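Local coordinates for pentatricopeptide repeat-containing protein 10, chloroplastic (Zea mays, PDB 4M59) that binds specific sequences in intergenic regions of chloroplast transcripts and shields the bound RNA from exonucleases, so stabilising the mRNA, at residues L13-H18 against A24-S29; E127-L132 against L141-V146; L359-S362 against G366-D369; T498-N503 against F531-S536. The protein carries 4 engineered substitutions. One frame throughout, in Å; residues are numbered along the deposited sequence.

Interaction 1: residues L13-H18 against A24-S29; sequences LAISSH and AAFLAS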
# COMPACT_ATOMS: atom_id res chain seq x y z
N LEU A 13 -16.00 -34.04 27.05
CA LEU A 13 -16.50 -33.99 25.69
C LEU A 13 -17.79 -33.22 25.56
O LEU A 13 -18.10 -32.67 24.52
CB LEU A 13 -16.70 -35.40 25.16
CG LEU A 13 -15.47 -36.28 25.01
CD1 LEU A 13 -15.84 -37.63 24.40
CD2 LEU A 13 -14.46 -35.58 24.14
N ALA A 14 -18.57 -33.20 26.63
CA ALA A 14 -19.83 -32.51 26.61
C ALA A 14 -19.54 -31.05 26.49
O ALA A 14 -19.93 -30.41 25.53
CB ALA A 14 -20.62 -32.78 27.88
N ILE A 15 -18.83 -30.51 27.48
CA ILE A 15 -18.47 -29.10 27.48
C ILE A 15 -17.65 -28.74 26.24
O ILE A 15 -17.82 -27.66 25.67
CB ILE A 15 -17.67 -28.72 28.74
CG1 ILE A 15 -18.14 -29.55 29.94
CG2 ILE A 15 -17.80 -27.24 29.03
CD1 ILE A 15 -17.18 -29.54 31.11
N SER A 16 -16.76 -29.64 25.84
CA SER A 16 -15.92 -29.42 24.67
C SER A 16 -16.76 -29.36 23.40
O SER A 16 -16.30 -28.86 22.37
CB SER A 16 -14.87 -30.53 24.56
OG SER A 16 -15.41 -31.69 23.95
N SER A 17 -17.98 -29.88 23.47
CA SER A 17 -18.87 -29.89 22.33
C SER A 17 -20.17 -29.22 22.71
O SER A 17 -21.17 -29.88 22.89
CB SER A 17 -19.15 -31.31 21.89
OG SER A 17 -19.71 -32.05 22.95
N HIS A 18 -20.14 -27.90 22.85
CA HIS A 18 -21.33 -27.15 23.18
C HIS A 18 -21.23 -25.70 22.75
O HIS A 18 -20.15 -25.12 22.75
CB HIS A 18 -21.60 -27.21 24.68
CG HIS A 18 -22.79 -26.42 25.11
ND1 HIS A 18 -24.01 -27.00 25.35
CD2 HIS A 18 -22.94 -25.10 25.34
CE1 HIS A 18 -24.87 -26.06 25.71
NE2 HIS A 18 -24.25 -24.90 25.72
N ALA A 24 -22.92 -21.55 30.00
CA ALA A 24 -23.19 -21.23 31.39
C ALA A 24 -24.31 -22.08 31.94
O ALA A 24 -24.14 -22.81 32.91
CB ALA A 24 -23.54 -19.78 31.52
N ALA A 25 -25.47 -21.98 31.30
CA ALA A 25 -26.62 -22.74 31.74
C ALA A 25 -26.41 -24.23 31.56
O ALA A 25 -27.12 -25.04 32.14
CB ALA A 25 -27.85 -22.27 30.99
N PHE A 26 -25.42 -24.60 30.76
CA PHE A 26 -25.11 -26.01 30.58
C PHE A 26 -24.20 -26.52 31.68
O PHE A 26 -24.23 -27.69 32.02
CB PHE A 26 -24.44 -26.23 29.24
CG PHE A 26 -23.96 -27.62 29.03
CD1 PHE A 26 -24.85 -28.65 28.83
CD2 PHE A 26 -22.60 -27.91 29.02
CE1 PHE A 26 -24.40 -29.93 28.62
CE2 PHE A 26 -22.15 -29.18 28.81
CZ PHE A 26 -23.05 -30.20 28.62
N LEU A 27 -23.40 -25.63 32.25
CA LEU A 27 -22.58 -25.98 33.39
C LEU A 27 -23.43 -25.91 34.64
O LEU A 27 -23.10 -26.52 35.66
CB LEU A 27 -21.42 -25.01 33.51
CG LEU A 27 -20.35 -25.16 32.46
CD1 LEU A 27 -19.41 -24.01 32.58
CD2 LEU A 27 -19.61 -26.46 32.66
N ALA A 28 -24.51 -25.17 34.55
CA ALA A 28 -25.46 -25.07 35.63
C ALA A 28 -26.22 -26.37 35.72
O ALA A 28 -26.68 -26.76 36.79
CB ALA A 28 -26.41 -23.94 35.37
N SER A 29 -26.37 -27.03 34.58
CA SER A 29 -27.11 -28.28 34.50
C SER A 29 -26.37 -29.41 35.21
O SER A 29 -26.86 -29.95 36.21
CB SER A 29 -27.37 -28.66 33.05
OG SER A 29 -28.76 -28.64 32.75

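Interaction 2: residues E127-L132 against L141-V146; sequences ELFAEL and LVTYNV. With nucleotides of chain D.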
# COMPACT_ATOMS: atom_id res chain seq x y z
N GLU A 127 1.60 -2.15 40.42
CA GLU A 127 0.79 -2.33 41.61
C GLU A 127 0.61 -3.81 41.93
O GLU A 127 0.43 -4.19 43.08
CB GLU A 127 -0.57 -1.65 41.44
CG GLU A 127 -0.50 -0.14 41.47
CD GLU A 127 -1.79 0.51 41.02
OE1 GLU A 127 -2.68 -0.21 40.52
OE2 GLU A 127 -1.92 1.75 41.17
N LEU A 128 0.66 -4.65 40.89
CA LEU A 128 0.55 -6.09 41.08
C LEU A 128 1.89 -6.66 41.52
O LEU A 128 1.95 -7.60 42.31
CB LEU A 128 0.09 -6.76 39.79
CG LEU A 128 -0.06 -8.28 39.86
CD1 LEU A 128 -1.30 -8.65 40.67
CD2 LEU A 128 -0.12 -8.89 38.47
N PHE A 129 2.97 -6.08 41.00
CA PHE A 129 4.29 -6.47 41.39
C PHE A 129 4.44 -6.17 42.86
O PHE A 129 4.98 -6.97 43.61
CB PHE A 129 5.29 -5.66 40.58
CG PHE A 129 6.70 -6.12 40.71
CD1 PHE A 129 7.04 -7.42 40.45
CD2 PHE A 129 7.69 -5.25 41.06
CE1 PHE A 129 8.32 -7.83 40.58
CE2 PHE A 129 8.96 -5.67 41.18
CZ PHE A 129 9.28 -6.96 40.94
N ALA A 130 3.97 -5.00 43.28
CA ALA A 130 4.05 -4.60 44.68
C ALA A 130 3.33 -5.59 45.58
O ALA A 130 3.82 -5.93 46.65
CB ALA A 130 3.47 -3.20 44.85
N GLU A 131 2.17 -6.06 45.13
CA GLU A 131 1.40 -7.05 45.87
C GLU A 131 2.13 -8.38 45.88
O GLU A 131 2.23 -9.04 46.91
CB GLU A 131 0.01 -7.21 45.25
CG GLU A 131 -1.12 -7.24 46.25
CD GLU A 131 -2.48 -7.34 45.59
OE1 GLU A 131 -3.49 -6.97 46.23
OE2 GLU A 131 -2.55 -7.78 44.43
N LEU A 132 2.63 -8.78 44.71
CA LEU A 132 3.33 -10.05 44.57
C LEU A 132 4.47 -10.18 45.57
O LEU A 132 4.73 -11.26 46.09
CB LEU A 132 3.87 -10.20 43.15
CG LEU A 132 5.06 -11.13 42.95
CD1 LEU A 132 5.19 -11.53 41.49
CD2 LEU A 132 6.34 -10.48 43.44
N LEU A 141 13.70 -14.21 37.36
CA LEU A 141 14.43 -13.39 36.42
C LEU A 141 13.49 -12.76 35.43
O LEU A 141 13.54 -11.56 35.19
CB LEU A 141 15.43 -14.25 35.67
CG LEU A 141 16.34 -13.51 34.71
CD1 LEU A 141 17.27 -12.62 35.47
CD2 LEU A 141 17.12 -14.46 33.86
N VAL A 142 12.63 -13.58 34.86
CA VAL A 142 11.66 -13.12 33.91
C VAL A 142 10.69 -12.15 34.54
O VAL A 142 10.24 -11.20 33.92
CB VAL A 142 10.91 -14.29 33.34
CG1 VAL A 142 9.99 -13.86 32.27
CG2 VAL A 142 11.90 -15.26 32.79
N THR A 143 10.39 -12.36 35.81
CA THR A 143 9.58 -11.42 36.54
C THR A 143 10.27 -10.07 36.63
O THR A 143 9.69 -9.05 36.33
CB THR A 143 9.24 -11.94 37.93
OG1 THR A 143 8.60 -13.21 37.82
CG2 THR A 143 8.31 -11.01 38.63
N TYR A 144 11.53 -10.08 37.03
CA TYR A 144 12.26 -8.84 37.15
C TYR A 144 12.38 -8.20 35.79
O TYR A 144 12.31 -7.00 35.66
CB TYR A 144 13.66 -9.08 37.72
CG TYR A 144 13.75 -9.31 39.20
CD1 TYR A 144 13.77 -8.25 40.09
CD2 TYR A 144 13.87 -10.58 39.72
CE1 TYR A 144 13.86 -8.47 41.44
CE2 TYR A 144 13.96 -10.79 41.06
CZ TYR A 144 13.96 -9.74 41.92
OH TYR A 144 14.05 -9.97 43.26
N ASN A 145 12.54 -9.02 34.78
CA ASN A 145 12.73 -8.53 33.43
C ASN A 145 11.48 -7.92 32.83
O ASN A 145 11.54 -6.94 32.10
CB ASN A 145 13.25 -9.64 32.52
CG ASN A 145 14.72 -9.90 32.70
OD1 ASN A 145 15.45 -9.06 33.17
ND2 ASN A 145 15.15 -11.07 32.30
N VAL A 146 10.34 -8.52 33.12
CA VAL A 146 9.09 -7.98 32.66
C VAL A 146 8.87 -6.61 33.23
O VAL A 146 8.55 -5.68 32.52
CB VAL A 146 7.94 -8.87 33.06
CG1 VAL A 146 6.67 -8.11 33.07
CG2 VAL A 146 7.84 -10.00 32.12
P U D 2 6.77 -14.92 26.51
OP1 U D 2 6.03 -14.19 25.44
OP2 U D 2 7.66 -16.04 26.15
O5' U D 2 7.62 -13.84 27.32
C5' U D 2 6.99 -12.72 27.94
C4' U D 2 8.02 -11.73 28.43
O4' U D 2 8.89 -12.37 29.40
C3' U D 2 8.97 -11.19 27.38
O3' U D 2 8.40 -10.14 26.62
C2' U D 2 10.20 -10.79 28.20
O2' U D 2 10.01 -9.52 28.80
C1' U D 2 10.20 -11.86 29.29
N1 U D 2 11.12 -12.99 29.00
C2 U D 2 12.38 -12.97 29.57
O2 U D 2 12.78 -12.06 30.29
N3 U D 2 13.18 -14.04 29.27
C4 U D 2 12.85 -15.12 28.47
O4 U D 2 13.67 -16.02 28.28
C5 U D 2 11.53 -15.07 27.93
C6 U D 2 10.73 -14.04 28.21
O5' G D 1 6.59 -19.13 28.15
C5' G D 1 5.26 -18.63 28.18
C4' G D 1 5.15 -17.38 29.02
O4' G D 1 5.46 -17.70 30.41
C3' G D 1 6.12 -16.26 28.67
O3' G D 1 5.69 -15.47 27.58
C2' G D 1 6.21 -15.49 29.98
O2' G D 1 5.05 -14.68 30.15
C1' G D 1 6.17 -16.63 31.00
N9 G D 1 7.53 -17.10 31.36
C8 G D 1 8.54 -17.48 30.51
N7 G D 1 9.62 -17.86 31.12
C5 G D 1 9.32 -17.74 32.46
C6 G D 1 10.11 -18.02 33.60
O6 G D 1 11.28 -18.43 33.64
N1 G D 1 9.43 -17.76 34.77
C2 G D 1 8.14 -17.30 34.85
N2 G D 1 7.67 -17.12 36.10
N3 G D 1 7.38 -17.04 33.80
C4 G D 1 8.02 -17.29 32.64

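Interaction 3: residues L359-S362 against G366-D369; sequences LAVS and GMED. Engineered in segment 359-362: Ser362 (natural residue Cys).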
# COMPACT_ATOMS: atom_id res chain seq x y z
N LEU A 359 9.45 -6.36 -16.39
CA LEU A 359 8.18 -5.96 -16.96
C LEU A 359 7.13 -5.69 -15.90
O LEU A 359 6.01 -5.32 -16.20
CB LEU A 359 7.66 -7.03 -17.90
CG LEU A 359 8.62 -7.47 -18.98
CD1 LEU A 359 8.00 -8.61 -19.70
CD2 LEU A 359 8.87 -6.34 -19.91
N ALA A 360 7.51 -5.87 -14.64
CA ALA A 360 6.60 -5.63 -13.55
C ALA A 360 6.75 -4.21 -13.10
O ALA A 360 6.41 -3.86 -11.97
CB ALA A 360 6.92 -6.55 -12.43
N VAL A 361 7.30 -3.38 -13.98
CA VAL A 361 7.65 -2.01 -13.64
C VAL A 361 6.43 -1.14 -13.38
O VAL A 361 5.33 -1.44 -13.83
CB VAL A 361 8.53 -1.36 -14.73
CG1 VAL A 361 7.69 -0.99 -15.94
CG2 VAL A 361 9.26 -0.15 -14.17
N SER A 362 6.64 -0.04 -12.66
CA SER A 362 5.57 0.88 -12.31
C SER A 362 5.24 1.80 -13.48
O SER A 362 6.12 2.46 -14.03
CB SER A 362 5.96 1.70 -11.09
OG SER A 362 7.15 1.20 -10.50
N GLY A 366 7.13 7.13 -20.92
CA GLY A 366 8.20 6.52 -21.68
C GLY A 366 8.38 5.05 -21.36
O GLY A 366 9.42 4.46 -21.64
N MET A 367 7.35 4.44 -20.76
CA MET A 367 7.41 3.04 -20.39
C MET A 367 7.28 2.12 -21.60
O MET A 367 7.83 1.03 -21.63
CB MET A 367 6.32 2.72 -19.37
CG MET A 367 6.07 1.23 -19.17
SD MET A 367 4.92 0.87 -17.83
CE MET A 367 4.72 -0.89 -18.02
N GLU A 368 6.53 2.58 -22.60
CA GLU A 368 6.30 1.79 -23.80
C GLU A 368 7.59 1.44 -24.53
O GLU A 368 7.74 0.32 -25.03
CB GLU A 368 5.35 2.53 -24.75
CG GLU A 368 5.26 1.90 -26.13
CD GLU A 368 4.40 2.71 -27.08
OE1 GLU A 368 4.34 2.36 -28.28
OE2 GLU A 368 3.79 3.70 -26.63
N ASP A 369 8.52 2.38 -24.59
CA ASP A 369 9.77 2.17 -25.27
C ASP A 369 10.64 1.27 -24.46
O ASP A 369 11.43 0.51 -24.99
CB ASP A 369 10.46 3.49 -25.50
CG ASP A 369 11.63 3.37 -26.40
OD1 ASP A 369 11.53 2.63 -27.38
OD2 ASP A 369 12.66 4.00 -26.13

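Interaction 4: residues T498-N503 against F531-S536; sequences TLVIAN and FNSMLS. With nucleotides of chain C.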
# COMPACT_ATOMS: atom_id res chain seq x y z
N THR A 498 -16.73 1.61 -9.02
CA THR A 498 -16.58 1.90 -10.43
C THR A 498 -17.87 2.47 -11.02
O THR A 498 -17.88 2.98 -12.13
CB THR A 498 -16.14 0.63 -11.18
OG1 THR A 498 -15.05 0.03 -10.48
CG2 THR A 498 -15.70 0.94 -12.58
N LEU A 499 -18.95 2.40 -10.27
CA LEU A 499 -20.24 2.85 -10.75
C LEU A 499 -20.56 4.27 -10.36
O LEU A 499 -21.14 5.01 -11.13
CB LEU A 499 -21.36 1.94 -10.26
CG LEU A 499 -21.72 0.80 -11.21
CD1 LEU A 499 -22.77 -0.06 -10.59
CD2 LEU A 499 -22.21 1.37 -12.49
N VAL A 500 -20.18 4.65 -9.15
CA VAL A 500 -20.37 6.01 -8.71
C VAL A 500 -19.57 6.92 -9.60
O VAL A 500 -20.00 8.01 -9.94
CB VAL A 500 -19.87 6.18 -7.29
CG1 VAL A 500 -19.81 7.62 -6.93
CG2 VAL A 500 -20.78 5.46 -6.35
N ILE A 501 -18.41 6.44 -10.01
CA ILE A 501 -17.51 7.19 -10.86
C ILE A 501 -17.99 7.24 -12.29
O ILE A 501 -18.02 8.30 -12.90
CB ILE A 501 -16.11 6.56 -10.81
CG1 ILE A 501 -15.46 6.86 -9.47
CG2 ILE A 501 -15.25 7.09 -11.92
CD1 ILE A 501 -14.15 6.18 -9.27
N ALA A 502 -18.37 6.10 -12.83
CA ALA A 502 -18.73 6.02 -14.24
C ALA A 502 -20.02 6.73 -14.54
O ALA A 502 -20.34 6.98 -15.68
CB ALA A 502 -18.81 4.59 -14.68
N ASN A 503 -20.78 7.03 -13.49
CA ASN A 503 -22.04 7.73 -13.63
C ASN A 503 -21.84 9.22 -13.41
O ASN A 503 -22.67 10.03 -13.81
CB ASN A 503 -23.08 7.18 -12.65
CG ASN A 503 -23.81 5.96 -13.20
OD1 ASN A 503 -24.55 6.06 -14.18
ND2 ASN A 503 -23.60 4.82 -12.57
N PHE A 531 -17.75 10.21 -1.74
CA PHE A 531 -18.41 11.32 -1.11
C PHE A 531 -18.36 12.55 -1.98
O PHE A 531 -19.38 13.10 -2.35
CB PHE A 531 -17.73 11.64 0.22
CG PHE A 531 -18.01 10.66 1.32
CD1 PHE A 531 -19.24 10.64 1.94
CD2 PHE A 531 -17.04 9.80 1.76
CE1 PHE A 531 -19.49 9.76 2.96
CE2 PHE A 531 -17.30 8.92 2.78
CZ PHE A 531 -18.51 8.91 3.38
N ASN A 532 -17.15 12.97 -2.33
CA ASN A 532 -16.91 14.17 -3.12
C ASN A 532 -17.66 14.21 -4.43
O ASN A 532 -18.27 15.21 -4.78
CB ASN A 532 -15.43 14.31 -3.42
CG ASN A 532 -14.69 14.97 -2.32
OD1 ASN A 532 -15.28 15.57 -1.43
ND2 ASN A 532 -13.38 14.88 -2.37
N SER A 533 -17.59 13.12 -5.16
CA SER A 533 -18.29 12.99 -6.42
C SER A 533 -19.75 13.26 -6.20
O SER A 533 -20.38 13.96 -6.97
CB SER A 533 -18.15 11.59 -6.94
OG SER A 533 -19.33 10.89 -6.63
N MET A 534 -20.29 12.70 -5.13
CA MET A 534 -21.69 12.94 -4.82
C MET A 534 -21.90 14.39 -4.51
O MET A 534 -22.95 14.94 -4.75
CB MET A 534 -22.14 12.07 -3.66
CG MET A 534 -22.04 10.61 -3.94
SD MET A 534 -23.02 10.09 -5.33
CE MET A 534 -24.63 10.18 -4.61
N LEU A 535 -20.88 15.02 -3.96
CA LEU A 535 -21.02 16.40 -3.58
C LEU A 535 -21.01 17.30 -4.79
O LEU A 535 -21.70 18.30 -4.83
CB LEU A 535 -19.90 16.81 -2.64
CG LEU A 535 -20.04 18.21 -2.09
CD1 LEU A 535 -21.30 18.27 -1.32
CD2 LEU A 535 -18.87 18.51 -1.20
N SER A 536 -20.20 16.94 -5.78
CA SER A 536 -20.06 17.76 -6.96
C SER A 536 -21.23 17.58 -7.90
O SER A 536 -21.61 18.51 -8.60
CB SER A 536 -18.77 17.44 -7.69
OG SER A 536 -18.65 18.24 -8.85
P A C 11 -8.08 6.45 -7.96
OP1 A C 11 -7.32 7.48 -7.20
OP2 A C 11 -8.42 5.15 -7.31
O5' A C 11 -9.44 7.11 -8.46
C5' A C 11 -9.84 7.00 -9.82
C4' A C 11 -10.74 8.14 -10.21
O4' A C 11 -11.38 8.69 -9.04
C3' A C 11 -10.04 9.33 -10.85
O3' A C 11 -9.76 9.13 -12.22
C2' A C 11 -10.98 10.49 -10.56
O2' A C 11 -12.02 10.55 -11.52
C1' A C 11 -11.59 10.08 -9.21
N9 A C 11 -10.98 10.78 -8.07
C8 A C 11 -9.74 10.57 -7.52
N7 A C 11 -9.48 11.34 -6.49
C5 A C 11 -10.63 12.12 -6.36
C6 A C 11 -10.98 13.14 -5.46
N6 A C 11 -10.19 13.57 -4.48
N1 A C 11 -12.20 13.70 -5.60
C2 A C 11 -13.00 13.27 -6.59
N3 A C 11 -12.78 12.32 -7.49
C4 A C 11 -11.56 11.78 -7.32

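Interaction 1: residues L13-H18 against A24-S29
The imidazole of His18 overlaps the phenyl ring of Phe26 as an offset stack, with centroids 4.5 Å apart. The planes are tilted by only 16°, and the displacement slides His18 off the middle of the phenyl ring toward its root. ND1 therefore hangs over one face of Phe26, 3.7 Å from CG, while the Phe26 methylene makes a CH-pi contact over the imidazole, its CB 3.9 Å from the His18 ring centroid. The far end of the phenyl ring meets helix 8-16 with its rim. Ala14 CB sits in the ring plane, 3.6 Å from Phe26 CZ, and the backbone N of Ile15 comes to 3.8 Å from Phe26 CE2. Phe26 can reach this far because its CG lies anti to the backbone N (chi1 174°), which throws the ring off helix 23-29 toward the helix before it. Beside this, Ile15 CG2 and Leu27 CD2 touch at 4.1 Å, the two side chains running roughly at right angles. Leu27 also leans on Leu58 and Trp61, linking this short helical hairpin, formed by helices 8-16 and 23-29 near the start of the modelled chain, to helix 52-65. His18 NE2 has a weak hydrogen bond to Thr22 O, which may help set the imidazole's rotation. No hydrogen bond crosses between residues 13-18 and 24-29, which implies that ring overlap and dispersion, more than polarity, join them.

Interaction 2: residues E127-L132 against L141-V146
Thr143 faces Phe129 and Leu132 across the interface of two helices, and it does so with its methyl. From CB, which points at helix 122-132, the side chain forks. CG2, anti to the backbone N with OG1 at chi1 -57°, takes the methyl to the edge of the Phe129 ring, near the ring plane and 3.7 Å from CE1. The same methyl lies 4.3 Å from Leu132 CD1. This small buried contact, without a hydrogen bond, is a junction between successive pentatricopeptide repeats, the predicted second and third.

Other sides of helix 141-151 meet the RNA. Asn145 ND2 donates to O2 of U2 of chain D at 3.3 Å, with an N-H...O angle of 144°. Asp176 also accepts from that ND2, and Thr179 OG1 bonds to Asn145 OD1; an asparagine with a following aspartate beside a uracil is consistent with the family's base-recognition code. Val142 divides its methyls, CG1 lying 3.4 Å from O4' of U2 and CG2 3.3 Å from O6 of G1 of chain D. Helix 141-151 also packs through Thr143 on Val106 and Thr110 of helix 106-117, and through Tyr144 on Leu164 and Met168 of helix 158-170.

Interaction 3: residues L359-S362 against G366-D369
Val361 and Met367 lie alongside one another, their side chains pointing in opposite senses as they pass. Each sets out from its own backbone toward the other segment, so the end of the methionine draws level with a valine branch. The closest approach is between Val361 CG1 and Met367 CE, 3.6 Å, with SD of Met367 3.8 Å from that CG1. Met367 covers this distance by being fully stretched: CG is anti to the backbone N (chi1 166°), and the chain stays extended through to CE. On the other side, Val361 puts CG1 between its backbone N and carbonyl carbon (chi1 76°), a rotation that turns this methyl to the thioether. The carbonyl O of Ser362 lies farther off, 4.3 Å from Met367 SD. Ser362, an engineered residue, turns its CB away from the helix, and its OG is hydrogen-bonded to Gly328 O. Phe333 of helix 333-346 packs on both Val361 and Met367, while Arg399 NH1 of helix 387-400 hydrogen-bonds to Val361 O. Just along the helix, Glu368 and Asp369 pack on Ala119 and Gly120 of the second subunit. The contact thus closes the turn between helix 352-359 and helix 367-380, both in the predicted ninth repeat, as expected of the helix-turn-helix unit of a pentatricopeptide repeat.

Interaction 4: residues T498-N503 against F531-S536
Ser533 OG is hydrogen-bonded to the carbonyl O of Ile530, one turn back in its own helix, and against the same oxygen rests a methyl of Val500, with CG1 3.3 Å from OG. The hydroxyl is hydrogen-bonded within helix 528-539, and its meeting with Val500 is a van der Waals contact, not a hydrogen bond across the segments. Val500 CG1, anti to the backbone N (chi1 168°), reaches across to it, and also comes within 4.4 Å of Met534 SD. Helix 509-519 backs this junction: Ala515 meets Val500, Met512 meets Ser533 and Phe516 meets Met534.

RNA lies near both helices. Ile501 CD1 comes to 3.7 Å from O4' of A11 of chain C, and Asn532 ND2 stands 3.6 Å from N1 of the same adenine, a proximity and not a hydrogen bond; Asp562 accepts a bond from that amide and probably helps hold it beside the base. Helices 493-504 and 528-539, in the predicted thirteenth and fourteenth repeats, are thus neighbouring first helices, the kind that line the RNA-facing inner surface of a pentatricopeptide-repeat superhelix.

The four contacts follow one another along the superhelix without touching: interactions 1 and 3 have centres about 62 Å apart, on opposite sides of the chain's centre, while interactions 3 and 4 are the nearest pair, at about 30 Å. Interaction 1 is only partly buried and relies on ring overlap, at about 24 Å from the RNA at its nearest atom. The other three are buried and built on a few touches of methyl, thioether or hydroxyl groups. Interactions 1 and 3 each close a turn between consecutive helices, interaction 2 joins helices across a predicted repeat boundary, and interaction 4 brings together helices with another between them. Interactions 2 and 4 carry the nearby RNA-facing asparagines.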